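Local coordinates for twin-arginine translocation pathway signal protein (Burkholderia phytofirmans, PDB 2RJO) that probably serves as the periplasmic sugar-binding protein of a transport system, holding beta-D-galactopyranose in the cleft between its two lobes, at residues Trp178-Ala183 and Asn205-Leu210; Val139-Gly144 and Gly200-Asn205; Thr228-Thr233 and Val249-Phe254. One frame throughout, in Å; residues are numbered along the deposited sequence.

Interaction 1 of 3, residues Trp178-Ala183 and Asn205-Leu210. With GAL (beta-D-galactopyranose), chain B.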
ATOM      1  N   TRP A 178       4.656  -2.308   9.451  1.00 21.95           N
ATOM      2  CA  TRP A 178       5.180  -1.744   8.192  1.00 21.74           C
ATOM      3  C   TRP A 178       6.536  -1.025   8.310  1.00 23.30           C
ATOM      4  O   TRP A 178       7.019  -0.456   7.331  1.00 22.50           O
ATOM      5  CB  TRP A 178       4.191  -0.731   7.608  1.00 19.66           C
ATOM      6  CG  TRP A 178       2.745  -1.169   7.542  1.00 19.33           C
ATOM      7  CD1 TRP A 178       1.681  -0.544   8.124  1.00 18.53           C
ATOM      8  CD2 TRP A 178       2.200  -2.271   6.795  1.00 16.95           C
ATOM      9  NE1 TRP A 178       0.512  -1.177   7.782  1.00 18.16           N
ATOM     10  CE2 TRP A 178       0.801  -2.240   6.971  1.00 17.83           C
ATOM     11  CE3 TRP A 178       2.761  -3.281   5.998  1.00 15.98           C
ATOM     12  CZ2 TRP A 178      -0.050  -3.186   6.370  1.00 17.42           C
ATOM     13  CZ3 TRP A 178       1.914  -4.221   5.401  1.00 16.81           C
ATOM     14  CH2 TRP A 178       0.524  -4.164   5.594  1.00 16.11           C
ATOM     15  N   ASN A 179       7.143  -1.054   9.493  1.00 24.76           N
ATOM     16  CA  ASN A 179       8.399  -0.346   9.752  1.00 24.93           C
ATOM     17  C   ASN A 179       9.650  -1.238   9.739  1.00 24.36           C
ATOM     18  O   ASN A 179       9.695  -2.253  10.430  1.00 24.03           O
ATOM     19  CB  ASN A 179       8.254   0.358  11.105  1.00 26.91           C
ATOM     20  CG  ASN A 179       9.371   1.328  11.387  1.00 29.69           C
ATOM     21  OD1 ASN A 179      10.522   0.933  11.554  1.00 30.79           O
ATOM     22  ND2 ASN A 179       9.038   2.616  11.444  1.00 31.08           N
ATOM     23  N   SER A 180      10.667  -0.862   8.963  1.00 23.96           N
ATOM     24  CA  SER A 180      11.893  -1.669   8.892  1.00 24.58           C
ATOM     25  C   SER A 180      12.641  -1.675  10.211  1.00 23.64           C
ATOM     26  O   SER A 180      13.255  -2.672  10.571  1.00 23.38           O
ATOM     27  CB  SER A 180      12.836  -1.147   7.806  1.00 24.71           C
ATOM     28  OG  SER A 180      13.340   0.128   8.148  1.00 26.01           O
ATOM     29  N   GLN A 181      12.581  -0.552  10.922  1.00 25.41           N
ATOM     30  CA  GLN A 181      13.263  -0.394  12.204  1.00 27.52           C
ATOM     31  C   GLN A 181      12.649  -1.261  13.288  1.00 26.56           C
ATOM     32  O   GLN A 181      13.277  -1.530  14.310  1.00 26.93           O
ATOM     33  CB  GLN A 181      13.225   1.070  12.632  1.00 29.82           C
ATOM     34  CG  GLN A 181      14.287   1.454  13.639  1.00 34.05           C
ATOM     35  CD  GLN A 181      14.948   2.769  13.269  1.00 37.73           C
ATOM     36  OE1 GLN A 181      14.467   3.489  12.380  1.00 37.76           O
ATOM     37  NE2 GLN A 181      16.052   3.094  13.946  1.00 38.13           N
ATOM     38  N   LYS A 182      11.407  -1.680  13.072  1.00 26.19           N
ATOM     39  CA  LYS A 182      10.740  -2.551  14.027  1.00 24.98           C
ATOM     40  C   LYS A 182      10.978  -3.998  13.605  1.00 23.22           C
ATOM     41  O   LYS A 182      11.028  -4.887  14.445  1.00 24.22           O
ATOM     42  CB  LYS A 182       9.243  -2.251  14.099  1.00 26.16           C
ATOM     43  CG  LYS A 182       8.925  -1.059  14.985  1.00 28.94           C
ATOM     44  CD  LYS A 182       7.437  -0.769  15.006  1.00 31.30           C
ATOM     45  CE  LYS A 182       7.135   0.437  15.883  1.00 32.07           C
ATOM     46  NZ  LYS A 182       7.924   1.627  15.444  1.00 32.90           N
ATOM     47  N   ALA A 183      11.150  -4.226  12.307  1.00 19.96           N
ATOM     48  CA  ALA A 183      11.397  -5.571  11.803  1.00 20.86           C
ATOM     49  C   ALA A 183      12.819  -6.041  12.091  1.00 21.35           C
ATOM     50  O   ALA A 183      13.064  -7.226  12.289  1.00 21.45           O
ATOM     51  CB  ALA A 183      11.135  -5.632  10.305  1.00 21.17           C
ATOM     52  N   ASN A 205       5.338  -6.235   3.519  1.00 18.38           N
ATOM     53  CA  ASN A 205       5.662  -5.093   2.649  1.00 19.84           C
ATOM     54  C   ASN A 205       7.178  -5.000   2.478  1.00 20.17           C
ATOM     55  O   ASN A 205       7.915  -5.698   3.169  1.00 21.25           O
ATOM     56  CB  ASN A 205       5.058  -3.782   3.197  1.00 19.48           C
ATOM     57  CG  ASN A 205       5.899  -3.137   4.282  1.00 20.48           C
ATOM     58  OD1 ASN A 205       6.494  -3.817   5.109  1.00 21.86           O
ATOM     59  ND2 ASN A 205       5.922  -1.810   4.299  1.00 15.35           N
ATOM     60  N   ASP A 206       7.647  -4.179   1.540  1.00 20.90           N
ATOM     61  CA  ASP A 206       9.086  -4.055   1.304  1.00 20.79           C
ATOM     62  C   ASP A 206       9.908  -3.504   2.462  1.00 20.73           C
ATOM     63  O   ASP A 206      11.000  -3.997   2.735  1.00 18.32           O
ATOM     64  CB  ASP A 206       9.374  -3.190   0.068  1.00 21.51           C
ATOM     65  CG  ASP A 206       9.019  -3.888  -1.230  1.00 22.97           C
ATOM     66  OD1 ASP A 206       8.676  -5.087  -1.185  1.00 25.21           O
ATOM     67  OD2 ASP A 206       9.086  -3.238  -2.294  1.00 22.61           O
ATOM     68  N   ASP A 207       9.396  -2.473   3.130  1.00 20.48           N
ATOM     69  CA  ASP A 207      10.128  -1.871   4.231  1.00 20.14           C
ATOM     70  C   ASP A 207      10.514  -2.913   5.281  1.00 18.83           C
ATOM     71  O   ASP A 207      11.658  -2.943   5.718  1.00 18.12           O
ATOM     72  CB  ASP A 207       9.308  -0.748   4.874  1.00 21.24           C
ATOM     73  CG  ASP A 207      10.182   0.349   5.457  1.00 25.04           C
ATOM     74  OD1 ASP A 207      11.031   0.891   4.715  1.00 28.78           O
ATOM     75  OD2 ASP A 207      10.031   0.687   6.655  1.00 27.95           O
HETATM   76  N   MSE A 208       9.571  -3.770   5.667  1.00 19.67           N
HETATM   77  CA  MSE A 208       9.846  -4.801   6.667  1.00 18.68           C
HETATM   78  C   MSE A 208      10.825  -5.844   6.112  1.00 19.27           C
HETATM   79  O   MSE A 208      11.651  -6.380   6.846  1.00 22.03           O
HETATM   80  CB  MSE A 208       8.543  -5.483   7.139  1.00 17.19           C
HETATM   81  CG  MSE A 208       7.529  -4.547   7.828  1.00 14.56           C
HETATM   82 SE   MSE A 208       6.226  -5.371   8.818  1.00 10.85          SE
HETATM   83  CE  MSE A 208       5.325  -6.218   7.553  1.00 13.37           C
ATOM     84  N   ALA A 209      10.739  -6.132   4.819  1.00 19.15           N
ATOM     85  CA  ALA A 209      11.651  -7.099   4.207  1.00 19.65           C
ATOM     86  C   ALA A 209      13.071  -6.541   4.211  1.00 19.30           C
ATOM     87  O   ALA A 209      14.031  -7.274   4.444  1.00 18.57           O
ATOM     88  CB  ALA A 209      11.217  -7.408   2.782  1.00 19.38           C
ATOM     89  N   LEU A 210      13.202  -5.241   3.951  1.00 19.38           N
ATOM     90  CA  LEU A 210      14.519  -4.601   3.939  1.00 20.20           C
ATOM     91  C   LEU A 210      15.052  -4.571   5.359  1.00 19.31           C
ATOM     92  O   LEU A 210      16.256  -4.619   5.581  1.00 20.90           O
ATOM     93  CB  LEU A 210      14.435  -3.174   3.370  1.00 20.45           C
ATOM     94  CG  LEU A 210      14.152  -3.113   1.862  1.00 21.24           C
ATOM     95  CD1 LEU A 210      13.933  -1.678   1.418  1.00 23.24           C
ATOM     96  CD2 LEU A 210      15.311  -3.727   1.105  1.00 22.37           C
TER
HETATM   97  C1  GAL B 368       2.187   0.920   4.023  1.00 19.20           C
HETATM   98  C2  GAL B 368       2.531  -0.347   3.205  1.00 17.63           C
HETATM   99  C3  GAL B 368       1.484  -0.509   2.081  1.00 19.02           C
HETATM  100  C4  GAL B 368       0.090  -0.636   2.721  1.00 18.98           C
HETATM  101  C5  GAL B 368      -0.149   0.661   3.544  1.00 20.12           C
HETATM  102  C6  GAL B 368      -1.512   0.570   4.198  1.00 18.74           C
HETATM  103  O1  GAL B 368       3.149   1.066   5.083  1.00 17.94           O
HETATM  104  O2  GAL B 368       3.827  -0.205   2.625  1.00 18.75           O
HETATM  105  O3  GAL B 368       1.756  -1.686   1.323  1.00 16.35           O
HETATM  106  O4  GAL B 368       0.084  -1.764   3.595  1.00 18.39           O
HETATM  107  O5  GAL B 368       0.857   0.795   4.602  1.00 19.35           O
HETATM  108  O6  GAL B 368      -1.715   1.760   4.936  1.00 16.32           O
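W178 and N205 meet beside the bound galactose, the indole ring and the side-chain amide crossing with their planes 66° apart. N205 comes to the edge of the ring near its plane, its CG 3.6 Å from CE3 of W178. One face of the indole is turned to the sugar, and O4 of galactose sits over the rim of the six-membered ring, 3.1 Å from CZ2 of W178. Aromatic rings laid against sugars in this way are a familiar feature of periplasmic sugar-binding proteins.

The amide of N205 works at both ends. Its ND2 gives a hydrogen bond to O2 of galactose (3.1 Å, 160°) and a weak one to the backbone O of W178, while OD1 takes the backbone N of M208 at 3.1 Å and so caps the helix. CG of N205 stands between its own N and carbonyl carbon (chi1 82°), which lets one amide hold the sugar and close the helix start, with its rotation fixed from both sides.

D207, in the first turn of that helix, reaches across. Its OD2 accepts from S180 N at 2.9 Å, the donor lying well above the carboxylate plane, and this ties the first turn of one helix to the first turn of the other. Alongside, the selenomethionine M208 bends at chi3 and passes W178, with SE 3.5 Å from W178 N, while its CB rests on CB of A183. N179 caps its own helix with weak bonds from OD1 to Q181 N and K182 N.

Helices 180-194 and 206-218 thus begin side by side at the cleft, with P150, A151 and R154 of helix 149-163 also packed on W178.

Interaction 2 of 3, residues Val139-Gly144 and Gly200-Asn205. With GAL (beta-D-galactopyranose), chain B.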
ATOM      1  N   VAL A 139       9.819 -21.164   8.155  1.00 26.52           N
ATOM      2  CA  VAL A 139       9.581 -19.800   7.701  1.00 25.39           C
ATOM      3  C   VAL A 139       9.079 -18.869   8.787  1.00 24.38           C
ATOM      4  O   VAL A 139       8.221 -19.239   9.578  1.00 25.61           O
ATOM      5  CB  VAL A 139       8.553 -19.789   6.564  1.00 25.59           C
ATOM      6  CG1 VAL A 139       8.397 -18.390   6.023  1.00 24.82           C
ATOM      7  CG2 VAL A 139       8.987 -20.753   5.473  1.00 28.14           C
ATOM      8  N   VAL A 140       9.631 -17.661   8.832  1.00 22.74           N
ATOM      9  CA  VAL A 140       9.182 -16.657   9.787  1.00 21.36           C
ATOM     10  C   VAL A 140       8.469 -15.594   8.947  1.00 21.24           C
ATOM     11  O   VAL A 140       8.848 -15.370   7.795  1.00 21.50           O
ATOM     12  CB  VAL A 140      10.355 -16.013  10.571  1.00 21.77           C
ATOM     13  CG1 VAL A 140      10.933 -17.013  11.547  1.00 19.95           C
ATOM     14  CG2 VAL A 140      11.434 -15.521   9.617  1.00 20.29           C
ATOM     15  N   ALA A 141       7.444 -14.949   9.502  1.00 19.79           N
ATOM     16  CA  ALA A 141       6.701 -13.937   8.754  1.00 18.86           C
ATOM     17  C   ALA A 141       6.447 -12.647   9.536  1.00 18.59           C
ATOM     18  O   ALA A 141       6.102 -12.675  10.720  1.00 21.10           O
ATOM     19  CB  ALA A 141       5.383 -14.517   8.268  1.00 16.21           C
ATOM     20  N   LEU A 142       6.616 -11.519   8.848  1.00 16.94           N
ATOM     21  CA  LEU A 142       6.436 -10.195   9.425  1.00 17.31           C
ATOM     22  C   LEU A 142       5.177  -9.546   8.867  1.00 16.94           C
ATOM     23  O   LEU A 142       5.029  -9.419   7.657  1.00 19.48           O
ATOM     24  CB  LEU A 142       7.651  -9.326   9.106  1.00 16.44           C
ATOM     25  CG  LEU A 142       8.971  -9.758   9.754  1.00 18.67           C
ATOM     26  CD1 LEU A 142      10.140  -9.267   8.909  1.00 18.52           C
ATOM     27  CD2 LEU A 142       9.041  -9.222  11.183  1.00 17.75           C
ATOM     28  N   GLY A 143       4.279  -9.124   9.752  1.00 17.84           N
ATOM     29  CA  GLY A 143       3.035  -8.512   9.308  1.00 17.26           C
ATOM     30  C   GLY A 143       2.902  -7.023   9.559  1.00 17.81           C
ATOM     31  O   GLY A 143       3.654  -6.436  10.333  1.00 19.29           O
ATOM     32  N   GLY A 144       1.934  -6.403   8.897  1.00 18.28           N
ATOM     33  CA  GLY A 144       1.712  -4.976   9.065  1.00 20.00           C
ATOM     34  C   GLY A 144       0.755  -4.689  10.206  1.00 20.16           C
ATOM     35  O   GLY A 144       0.333  -5.617  10.896  1.00 20.90           O
ATOM     36  N   GLY A 200      13.631 -19.339   5.288  1.00 23.29           N
ATOM     37  CA  GLY A 200      13.012 -18.295   4.496  1.00 22.37           C
ATOM     38  C   GLY A 200      12.329 -17.234   5.337  1.00 24.60           C
ATOM     39  O   GLY A 200      12.110 -17.420   6.545  1.00 23.25           O
ATOM     40  N   VAL A 201      11.988 -16.119   4.693  1.00 23.26           N
ATOM     41  CA  VAL A 201      11.337 -15.000   5.366  1.00 22.82           C
ATOM     42  C   VAL A 201      10.298 -14.342   4.465  1.00 21.58           C
ATOM     43  O   VAL A 201      10.595 -13.992   3.329  1.00 23.20           O
ATOM     44  CB  VAL A 201      12.355 -13.914   5.754  1.00 22.75           C
ATOM     45  CG1 VAL A 201      11.667 -12.834   6.591  1.00 24.33           C
ATOM     46  CG2 VAL A 201      13.537 -14.527   6.507  1.00 23.09           C
ATOM     47  N   TRP A 202       9.085 -14.186   4.983  1.00 21.96           N
ATOM     48  CA  TRP A 202       7.974 -13.545   4.271  1.00 21.87           C
ATOM     49  C   TRP A 202       7.676 -12.229   4.990  1.00 22.57           C
ATOM     50  O   TRP A 202       7.533 -12.209   6.216  1.00 22.94           O
ATOM     51  CB  TRP A 202       6.721 -14.428   4.333  1.00 21.52           C
ATOM     52  CG  TRP A 202       5.494 -13.899   3.587  1.00 22.06           C
ATOM     53  CD1 TRP A 202       5.138 -14.175   2.294  1.00 23.68           C
ATOM     54  CD2 TRP A 202       4.437 -13.072   4.119  1.00 22.08           C
ATOM     55  NE1 TRP A 202       3.928 -13.585   1.993  1.00 22.17           N
ATOM     56  CE2 TRP A 202       3.480 -12.905   3.090  1.00 24.07           C
ATOM     57  CE3 TRP A 202       4.211 -12.462   5.361  1.00 21.73           C
ATOM     58  CZ2 TRP A 202       2.306 -12.152   3.273  1.00 23.76           C
ATOM     59  CZ3 TRP A 202       3.042 -11.712   5.542  1.00 22.01           C
ATOM     60  CH2 TRP A 202       2.107 -11.568   4.500  1.00 23.51           C
ATOM     61  N   ALA A 203       7.589 -11.134   4.236  1.00 22.61           N
ATOM     62  CA  ALA A 203       7.288  -9.818   4.803  1.00 20.94           C
ATOM     63  C   ALA A 203       6.049  -9.216   4.129  1.00 20.73           C
ATOM     64  O   ALA A 203       5.902  -9.284   2.900  1.00 19.79           O
ATOM     65  CB  ALA A 203       8.478  -8.883   4.636  1.00 23.65           C
ATOM     66  N   ALA A 204       5.159  -8.631   4.933  1.00 18.11           N
ATOM     67  CA  ALA A 204       3.926  -8.040   4.413  1.00 18.04           C
ATOM     68  C   ALA A 204       4.136  -6.809   3.514  1.00 17.25           C
ATOM     69  O   ALA A 204       3.199  -6.377   2.849  1.00 19.72           O
ATOM     70  CB  ALA A 204       2.974  -7.704   5.568  1.00 15.95           C
ATOM     71  N   ASN A 205       5.338  -6.235   3.519  1.00 18.38           N
ATOM     72  CA  ASN A 205       5.662  -5.093   2.649  1.00 19.84           C
ATOM     73  C   ASN A 205       7.178  -5.000   2.478  1.00 20.17           C
ATOM     74  O   ASN A 205       7.915  -5.698   3.169  1.00 21.25           O
ATOM     75  CB  ASN A 205       5.058  -3.782   3.197  1.00 19.48           C
ATOM     76  CG  ASN A 205       5.899  -3.137   4.282  1.00 20.48           C
ATOM     77  OD1 ASN A 205       6.494  -3.817   5.109  1.00 21.86           O
ATOM     78  ND2 ASN A 205       5.922  -1.810   4.299  1.00 15.35           N
TER
HETATM   79  C1  GAL B 368       2.187   0.920   4.023  1.00 19.20           C
HETATM   80  C2  GAL B 368       2.531  -0.347   3.205  1.00 17.63           C
HETATM   81  C3  GAL B 368       1.484  -0.509   2.081  1.00 19.02           C
HETATM   82  C4  GAL B 368       0.090  -0.636   2.721  1.00 18.98           C
HETATM   83  C5  GAL B 368      -0.149   0.661   3.544  1.00 20.12           C
HETATM   84  C6  GAL B 368      -1.512   0.570   4.198  1.00 18.74           C
HETATM   85  O1  GAL B 368       3.149   1.066   5.083  1.00 17.94           O
HETATM   86  O2  GAL B 368       3.827  -0.205   2.625  1.00 18.75           O
HETATM   87  O3  GAL B 368       1.756  -1.686   1.323  1.00 16.35           O
HETATM   88  O4  GAL B 368       0.084  -1.764   3.595  1.00 18.39           O
HETATM   89  O5  GAL B 368       0.857   0.795   4.602  1.00 19.35           O
HETATM   90  O6  GAL B 368      -1.715   1.760   4.936  1.00 16.32           O
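Strands 139-143 and 200-203 run parallel, 17° apart with axes 4.7 Å from each other, and are laced by W202 N to V140 O, L142 N to W202 O (2.9 Å) and A204 N to L142 O (2.8 Å), with a weak bond from V140 N to G200 O at the start. On one face of the sheet CG2 of V140 meets CG2 of V201 at 3.9 Å, the two side chains crossing at a slant; L142 and A203 lie on the same face. The other face carries A141 and W202. With CG anti to the backbone N (chi1 -178°), the indole runs out beside the neighbouring strand, and its CE3 lies 3.7 Å from CB of A141. Farther along, CB of A204 packs against G144 N, where the chain has no side chain of its own. N205 follows just past the strand's C-terminal end, where it meets the sugar.

V140, L142 and V201 face M187 and W190 of helix 180-194, whereas A141 and W202 lie on L158 of helix 149-163. Strand 168-175 pairs with the outer side of 137-143, and strand 227-228 with that of 198-203, placing this contact in the middle of the four-stranded parallel sheet of an alpha/beta lobe.

Interaction 3 of 3, residues Thr228-Thr233 and Val249-Phe254. With GAL (beta-D-galactopyranose), chain B.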
ATOM      1  N   THR A 228      10.794 -12.181   0.876  1.00 18.72           N
ATOM      2  CA  THR A 228       9.847 -11.544  -0.032  1.00 18.96           C
ATOM      3  C   THR A 228       9.174 -10.344   0.632  1.00 19.23           C
ATOM      4  O   THR A 228       9.096 -10.258   1.858  1.00 18.93           O
ATOM      5  CB  THR A 228       8.752 -12.511  -0.505  1.00 18.79           C
ATOM      6  OG1 THR A 228       8.004 -12.988   0.619  1.00 17.71           O
ATOM      7  CG2 THR A 228       9.362 -13.673  -1.259  1.00 19.25           C
ATOM      8  N   GLY A 229       8.693  -9.420  -0.191  1.00 19.31           N
ATOM      9  CA  GLY A 229       8.037  -8.234   0.317  1.00 18.58           C
ATOM     10  C   GLY A 229       6.853  -7.860  -0.550  1.00 19.31           C
ATOM     11  O   GLY A 229       6.294  -8.715  -1.231  1.00 21.97           O
HETATM   12  N   MSE A 230       6.464  -6.593  -0.519  1.00 18.00           N
HETATM   13  CA  MSE A 230       5.346  -6.106  -1.315  1.00 17.72           C
HETATM   14  C   MSE A 230       5.361  -4.591  -1.327  1.00 18.12           C
HETATM   15  O   MSE A 230       5.530  -3.971  -0.286  1.00 18.94           O
HETATM   16  CB  MSE A 230       3.999  -6.616  -0.762  1.00 13.84           C
HETATM   17  CG  MSE A 230       3.541  -7.933  -1.389  1.00 13.67           C
HETATM   18 SE   MSE A 230       1.901  -8.538  -0.876  1.00 11.19          SE
HETATM   19  CE  MSE A 230       2.358  -9.654   0.410  1.00  7.54           C
ATOM     20  N   ASP A 231       5.192  -4.017  -2.515  1.00 17.54           N
ATOM     21  CA  ASP A 231       5.176  -2.572  -2.728  1.00 18.18           C
ATOM     22  C   ASP A 231       5.892  -2.246  -4.033  1.00 18.63           C
ATOM     23  O   ASP A 231       5.444  -1.394  -4.790  1.00 18.96           O
ATOM     24  CB  ASP A 231       5.848  -1.808  -1.573  1.00 19.02           C
ATOM     25  CG  ASP A 231       4.906  -1.572  -0.388  1.00 18.25           C
ATOM     26  OD1 ASP A 231       3.691  -1.810  -0.542  1.00 18.24           O
ATOM     27  OD2 ASP A 231       5.378  -1.142   0.689  1.00 16.82           O
ATOM     28  N   GLY A 232       7.000  -2.932  -4.290  1.00 19.06           N
ATOM     29  CA  GLY A 232       7.753  -2.694  -5.503  1.00 21.21           C
ATOM     30  C   GLY A 232       8.482  -1.366  -5.476  1.00 21.52           C
ATOM     31  O   GLY A 232       8.679  -0.747  -6.513  1.00 23.12           O
ATOM     32  N   THR A 233       8.880  -0.923  -4.288  1.00 21.95           N
ATOM     33  CA  THR A 233       9.593   0.340  -4.134  1.00 21.27           C
ATOM     34  C   THR A 233      11.005   0.202  -4.705  1.00 22.58           C
ATOM     35  O   THR A 233      11.564  -0.892  -4.725  1.00 22.10           O
ATOM     36  CB  THR A 233       9.690   0.747  -2.644  1.00 20.40           C
ATOM     37  OG1 THR A 233      10.521  -0.186  -1.941  1.00 19.37           O
ATOM     38  CG2 THR A 233       8.311   0.754  -2.005  1.00 19.29           C
ATOM     39  N   VAL A 249       5.656  -7.020  -4.996  1.00 19.43           N
ATOM     40  CA  VAL A 249       4.501  -6.721  -5.826  1.00 20.02           C
ATOM     41  C   VAL A 249       4.407  -5.207  -5.953  1.00 20.93           C
ATOM     42  O   VAL A 249       4.387  -4.489  -4.955  1.00 21.48           O
ATOM     43  CB  VAL A 249       3.202  -7.300  -5.218  1.00 19.69           C
ATOM     44  CG1 VAL A 249       2.029  -7.047  -6.159  1.00 17.76           C
ATOM     45  CG2 VAL A 249       3.365  -8.806  -4.980  1.00 17.32           C
ATOM     46  N   ASP A 250       4.372  -4.720  -7.189  1.00 21.28           N
ATOM     47  CA  ASP A 250       4.315  -3.289  -7.435  1.00 20.63           C
ATOM     48  C   ASP A 250       2.890  -2.744  -7.522  1.00 21.32           C
ATOM     49  O   ASP A 250       2.139  -3.088  -8.443  1.00 19.66           O
ATOM     50  CB  ASP A 250       5.090  -2.969  -8.710  1.00 23.57           C
ATOM     51  CG  ASP A 250       5.436  -1.503  -8.826  1.00 26.77           C
ATOM     52  OD1 ASP A 250       5.166  -0.743  -7.866  1.00 29.34           O
ATOM     53  OD2 ASP A 250       5.987  -1.111  -9.873  1.00 30.35           O
ATOM     54  N   TRP A 251       2.532  -1.907  -6.544  1.00 21.05           N
ATOM     55  CA  TRP A 251       1.209  -1.286  -6.465  1.00 20.03           C
ATOM     56  C   TRP A 251       1.266   0.034  -7.216  1.00 21.06           C
ATOM     57  O   TRP A 251       0.243   0.640  -7.514  1.00 20.99           O
ATOM     58  CB  TRP A 251       0.831  -0.963  -5.016  1.00 19.97           C
ATOM     59  CG  TRP A 251       1.050  -2.046  -3.985  1.00 19.17           C
ATOM     60  CD1 TRP A 251       1.718  -1.909  -2.799  1.00 18.88           C
ATOM     61  CD2 TRP A 251       0.506  -3.376  -3.983  1.00 17.32           C
ATOM     62  NE1 TRP A 251       1.616  -3.060  -2.058  1.00 18.85           N
ATOM     63  CE2 TRP A 251       0.877  -3.978  -2.758  1.00 17.76           C
ATOM     64  CE3 TRP A 251      -0.265  -4.116  -4.889  1.00 17.14           C
ATOM     65  CZ2 TRP A 251       0.505  -5.286  -2.419  1.00 17.09           C
ATOM     66  CZ3 TRP A 251      -0.634  -5.421  -4.548  1.00 15.09           C
ATOM     67  CH2 TRP A 251      -0.249  -5.988  -3.323  1.00 16.49           C
ATOM     68  N   ASP A 252       2.482   0.482  -7.495  1.00 20.59           N
ATOM     69  CA  ASP A 252       2.696   1.739  -8.187  1.00 21.11           C
ATOM     70  C   ASP A 252       2.144   2.881  -7.330  1.00 21.26           C
ATOM     71  O   ASP A 252       1.131   3.500  -7.656  1.00 19.87           O
ATOM     72  CB  ASP A 252       2.007   1.726  -9.545  1.00 22.58           C
ATOM     73  CG  ASP A 252       2.627   2.701 -10.507  1.00 23.86           C
ATOM     74  OD1 ASP A 252       3.320   3.634 -10.038  1.00 23.79           O
ATOM     75  OD2 ASP A 252       2.412   2.540 -11.726  1.00 20.92           O
ATOM     76  N   PRO A 253       2.799   3.146  -6.191  1.00 21.14           N
ATOM     77  CA  PRO A 253       2.382   4.212  -5.280  1.00 21.22           C
ATOM     78  C   PRO A 253       2.351   5.559  -5.989  1.00 21.31           C
ATOM     79  O   PRO A 253       1.453   6.366  -5.759  1.00 23.46           O
ATOM     80  CB  PRO A 253       3.417   4.136  -4.154  1.00 20.68           C
ATOM     81  CG  PRO A 253       4.595   3.440  -4.789  1.00 21.26           C
ATOM     82  CD  PRO A 253       3.944   2.401  -5.643  1.00 20.67           C
ATOM     83  N   PHE A 254       3.320   5.801  -6.861  1.00 18.69           N
ATOM     84  CA  PHE A 254       3.343   7.050  -7.613  1.00 18.14           C
ATOM     85  C   PHE A 254       1.979   7.233  -8.285  1.00 15.37           C
ATOM     86  O   PHE A 254       1.304   8.229  -8.077  1.00 18.12           O
ATOM     87  CB  PHE A 254       4.427   6.993  -8.683  1.00 18.35           C
ATOM     88  CG  PHE A 254       4.514   8.231  -9.522  1.00 19.64           C
ATOM     89  CD1 PHE A 254       5.356   9.277  -9.156  1.00 19.88           C
ATOM     90  CD2 PHE A 254       3.757   8.352 -10.683  1.00 19.38           C
ATOM     91  CE1 PHE A 254       5.446  10.434  -9.937  1.00 19.97           C
ATOM     92  CE2 PHE A 254       3.836   9.505 -11.473  1.00 21.01           C
ATOM     93  CZ  PHE A 254       4.687  10.550 -11.098  1.00 19.73           C
TER
HETATM   94  C1  GAL B 368       2.187   0.920   4.023  1.00 19.20           C
HETATM   95  C2  GAL B 368       2.531  -0.347   3.205  1.00 17.63           C
HETATM   96  C3  GAL B 368       1.484  -0.509   2.081  1.00 19.02           C
HETATM   97  C4  GAL B 368       0.090  -0.636   2.721  1.00 18.98           C
HETATM   98  C5  GAL B 368      -0.149   0.661   3.544  1.00 20.12           C
HETATM   99  C6  GAL B 368      -1.512   0.570   4.198  1.00 18.74           C
HETATM  100  O1  GAL B 368       3.149   1.066   5.083  1.00 17.94           O
HETATM  101  O2  GAL B 368       3.827  -0.205   2.625  1.00 18.75           O
HETATM  102  O3  GAL B 368       1.756  -1.686   1.323  1.00 16.35           O
HETATM  103  O4  GAL B 368       0.084  -1.764   3.595  1.00 18.39           O
HETATM  104  O5  GAL B 368       0.857   0.795   4.602  1.00 19.35           O
HETATM  105  O6  GAL B 368      -1.715   1.760   4.936  1.00 16.32           O
HETATM  106  O   HOH W   1       8.000   1.269  -8.297  1.00 30.66           O
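D231 OD1 lies at the edge of the W251 indole, in its plane, and takes a weak, bent bond from NE1 (2.9 Å, 117°). The carboxylate is turned 71° from the ring. It grips the sugar with both oxygens: O3 of galactose donates to OD1 and O2 of galactose donates to OD2, each at 2.7 Å. D231 and W251 both belong to the galactose pocket, and a carboxylate taking two neighbouring hydroxyls is a familiar way for sugar-binding proteins to hold their ligand. With CG of D231 anti to its carbonyl carbon (chi1 -83°), the carboxylate reaches back to the indole. The selenomethionine M230 adds an oblique Met-aromatic contact, SE to CZ2 of W251 at 3.9 Å, and its CG lies beside CG2 of V249.

The backbones meet at a single bridge between D231 and D250, with a weak bond from W251 N to D231 O. D250 OD1 accepts from D252 N in an Asx turn, and a water gives a hydrogen bond to G232 O and a weak one to D250 OD2.

W251 also meets the rings of W95, Y116 and Y121. The contact joins the loop after strand 227-228 to strand 248-250, itself antiparallel to strand 283-291, while P253 opens helix 253-268 against Y19 and A22 of helix 18-34.

Overall arrangement
All three contacts are largely buried, and all reach the same galactose, yet they do different work. Interaction 2 is plain sheet core, backbone-paired and apolar, and touches the sugar through N205 alone. That residue is shared with interaction 1, where strand 198-203 gives way to helix 206-218 and polar caps and a carboxylate take over from the sheet ladder. Interaction 3 joins a loop to the end of strand 248-250 and the start of helix 253-268, nearer the centre of the chain, contributing an acid and an indole. D206 N bonds to M230 O, joining interactions 1 and 3, while T228 pairs with V201 and A203, continuing the sheet of interaction 2 into interaction 3.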